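Side-chain contact in glycosyl hydrolase family 26 (Bacteroides ovatus, PDB 4ZXO), which probably hydrolyses internal beta-mannosidic linkages in galactomannan, as a beta-mannanase of glycoside hydrolase family 26: residues E218-Y223 against K260-P265. Residues are numbered along the deposited sequence; the frame is centred on the assembly and turned at random.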
loop_
_atom_site.group_PDB
_atom_site.type_symbol
_atom_site.label_atom_id
_atom_site.label_comp_id
_atom_site.label_asym_id
_atom_site.label_seq_id
_atom_site.Cartn_x
_atom_site.Cartn_y
_atom_site.Cartn_z
ATOM N N GLU A 218 -4.386 -20.992 -1.119
ATOM C CA GLU A 218 -4.213 -20.455 0.207
ATOM C C GLU A 218 -4.303 -18.927 0.176
ATOM O O GLU A 218 -4.882 -18.300 1.047
ATOM C CB GLU A 218 -2.874 -20.888 0.795
ATOM C CG GLU A 218 -2.822 -22.406 1.120
ATOM C CD GLU A 218 -1.390 -22.895 1.197
ATOM O OE1 GLU A 218 -0.604 -22.394 2.075
ATOM O OE2 GLU A 218 -1.043 -23.775 0.360
ATOM N N TYR A 219 -3.669 -18.328 -0.828
ATOM C CA TYR A 219 -3.684 -16.885 -0.944
ATOM C C TYR A 219 -5.082 -16.351 -1.027
ATOM O O TYR A 219 -5.364 -15.293 -0.452
ATOM C CB TYR A 219 -2.861 -16.485 -2.200
ATOM C CG TYR A 219 -2.841 -15.004 -2.524
ATOM C CD1 TYR A 219 -1.887 -14.150 -1.949
ATOM C CD2 TYR A 219 -3.729 -14.478 -3.446
ATOM C CE1 TYR A 219 -1.864 -12.786 -2.273
ATOM C CE2 TYR A 219 -3.731 -13.136 -3.752
ATOM C CZ TYR A 219 -2.806 -12.284 -3.167
ATOM O OH TYR A 219 -2.810 -10.946 -3.479
ATOM N N LEU A 220 -5.934 -17.061 -1.762
ATOM C CA LEU A 220 -7.308 -16.594 -1.954
ATOM C C LEU A 220 -8.308 -17.107 -0.935
ATOM O O LEU A 220 -9.515 -16.876 -1.115
ATOM C CB LEU A 220 -7.804 -16.987 -3.353
ATOM C CG LEU A 220 -7.002 -16.311 -4.479
ATOM C CD1 LEU A 220 -7.569 -16.789 -5.862
ATOM C CD2 LEU A 220 -7.126 -14.791 -4.369
ATOM N N GLU A 221 -7.886 -17.881 0.076
ATOM C CA GLU A 221 -8.858 -18.472 1.009
ATOM C C GLU A 221 -9.754 -17.403 1.653
ATOM O O GLU A 221 -10.935 -17.637 1.879
ATOM C CB GLU A 221 -8.114 -19.239 2.113
ATOM C CG GLU A 221 -9.040 -20.026 3.015
ATOM C CD GLU A 221 -8.831 -19.876 4.513
ATOM O OE1 GLU A 221 -8.169 -18.949 5.061
ATOM O OE2 GLU A 221 -9.352 -20.766 5.177
ATOM N N ARG A 222 -9.176 -16.232 1.945
ATOM C CA ARG A 222 -9.953 -15.167 2.584
ATOM C C ARG A 222 -10.241 -13.979 1.642
ATOM O O ARG A 222 -10.465 -12.810 2.098
ATOM C CB ARG A 222 -9.218 -14.686 3.850
ATOM C CG ARG A 222 -9.201 -15.763 4.892
ATOM C CD ARG A 222 -8.672 -15.353 6.254
ATOM N NE ARG A 222 -8.933 -16.509 7.125
ATOM C CZ ARG A 222 -9.192 -16.433 8.428
ATOM N NH1 ARG A 222 -9.192 -15.238 9.049
ATOM N NH2 ARG A 222 -9.474 -17.560 9.113
ATOM N N TYR A 223 -10.212 -14.260 0.353
ATOM C CA TYR A 223 -10.428 -13.236 -0.662
ATOM C C TYR A 223 -11.909 -12.876 -0.752
ATOM O O TYR A 223 -12.744 -13.774 -0.966
ATOM C CB TYR A 223 -9.940 -13.788 -2.005
ATOM C CG TYR A 223 -10.026 -12.866 -3.180
ATOM C CD1 TYR A 223 -9.200 -11.770 -3.324
ATOM C CD2 TYR A 223 -10.878 -13.163 -4.229
ATOM C CE1 TYR A 223 -9.287 -10.957 -4.395
ATOM C CE2 TYR A 223 -10.937 -12.366 -5.372
ATOM C CZ TYR A 223 -10.135 -11.265 -5.446
ATOM O OH TYR A 223 -10.214 -10.499 -6.598
ATOM N N LYS A 260 -3.663 -13.332 -13.424
ATOM C CA LYS A 260 -4.200 -13.847 -14.693
ATOM C C LYS A 260 -5.558 -14.516 -14.503
ATOM O O LYS A 260 -6.477 -14.267 -15.270
ATOM C CB LYS A 260 -3.206 -14.836 -15.321
ATOM C CG LYS A 260 -1.993 -14.200 -15.939
ATOM C CD LYS A 260 -0.973 -15.290 -16.380
ATOM C CE LYS A 260 0.456 -14.730 -16.664
ATOM N NZ LYS A 260 1.585 -15.686 -16.450
ATOM N N LYS A 261 -5.710 -15.370 -13.503
ATOM C CA LYS A 261 -6.974 -16.078 -13.276
ATOM C C LYS A 261 -8.147 -15.107 -13.040
ATOM O O LYS A 261 -9.275 -15.367 -13.480
ATOM C CB LYS A 261 -6.862 -17.050 -12.086
ATOM C CG LYS A 261 -8.124 -17.911 -11.891
ATOM C CD LYS A 261 -7.922 -18.960 -10.831
ATOM C CE LYS A 261 -9.157 -19.924 -10.760
ATOM N NZ LYS A 261 -8.871 -21.093 -9.878
ATOM N N HIS A 262 -7.894 -13.996 -12.341
ATOM C CA HIS A 262 -8.963 -13.105 -11.935
ATOM C C HIS A 262 -8.924 -11.749 -12.640
ATOM O O HIS A 262 -9.691 -10.848 -12.271
ATOM C CB HIS A 262 -8.869 -12.897 -10.387
ATOM C CG HIS A 262 -9.206 -14.122 -9.608
ATOM N ND1 HIS A 262 -10.455 -14.324 -9.063
ATOM C CD2 HIS A 262 -8.511 -15.263 -9.389
ATOM C CE1 HIS A 262 -10.485 -15.509 -8.476
ATOM N NE2 HIS A 262 -9.315 -16.090 -8.648
ATOM N N ASP A 263 -8.012 -11.594 -13.611
ATOM C CA ASP A 263 -7.832 -10.314 -14.332
ATOM C C ASP A 263 -7.664 -9.119 -13.384
ATOM O O ASP A 263 -8.411 -8.129 -13.440
ATOM C CB ASP A 263 -8.991 -10.043 -15.306
ATOM C CG ASP A 263 -8.673 -8.968 -16.284
ATOM O OD1 ASP A 263 -7.471 -8.726 -16.583
ATOM O OD2 ASP A 263 -9.635 -8.381 -16.831
ATOM N N LYS A 264 -6.648 -9.211 -12.529
ATOM C CA LYS A 264 -6.290 -8.124 -11.625
ATOM C C LYS A 264 -4.841 -7.821 -11.834
ATOM O O LYS A 264 -4.052 -8.762 -11.993
ATOM C CB LYS A 264 -6.480 -8.503 -10.137
ATOM C CG LYS A 264 -7.907 -8.992 -9.827
ATOM C CD LYS A 264 -8.951 -7.891 -10.012
ATOM C CE LYS A 264 -10.336 -8.367 -9.525
ATOM N NZ LYS A 264 -11.375 -7.352 -9.956
ATOM N N PRO A 265 -4.460 -6.535 -11.762
ATOM C CA PRO A 265 -3.042 -6.158 -11.697
ATOM C C PRO A 265 -2.491 -6.595 -10.347
ATOM O O PRO A 265 -3.252 -6.758 -9.396
ATOM C CB PRO A 265 -3.088 -4.634 -11.816
ATOM C CG PRO A 265 -4.378 -4.254 -11.263
ATOM C CD PRO A 265 -5.343 -5.367 -11.601
#
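An edge-to-face pair of Tyr223 and His262 joins the type I beta turn Leu220-Tyr223 to the C-terminal end of helix 241-262. The edge of the tyrosine ring is turned toward the face of the imidazole. The ring centroids are 5.6 Å apart and the planes meet at 69°. Leu220 meets the same imidazole; the leucine and histidine side chains point at each other from opposite directions. Its CD1 methyl lies 3.4 Å from His262 NE2, at an oblique approach. The other methyl, Leu220 CD2, sits 3.6 Å above the plane of the Tyr223 ring, offset toward the rim. One leucine thus touches both rings, one with each branch. The backbone hydrogen bond from Tyr223 N to Leu220 O, 3.1 Å, closes the turn, and the two side chains lie next to each other. With chi1 at -178° the tyrosine ring swings out opposite its backbone N, and so its edge can meet the imidazole.

The contact lies on the flank of the family's TIM barrel. Helix 216-219 precedes the turn and follows strand 203-207. Helix 241-262 runs between the parallel strands 231-235 and 266-271. It finishes in a Schellman motif with Asp263 at positive phi, and the chain then turns into Lys264 and Pro265.

The lysine chain bends at chi2 (-65°) and passes obliquely by the phenol. Its CE is 3.6 Å from Tyr223 OH, a carbon-to-oxygen contact. Asp226 gathers the polar ends of the cluster. Its OD1 is hydrogen-bonded to both Tyr223 OH and His262 ND1, which should limit rotation of the imidazole. Lys264 NZ bonds to the backbone oxygens of Asp226 and Ile229. Leu232 of strand 231-235 touches the side chains of both Tyr223 and Lys264.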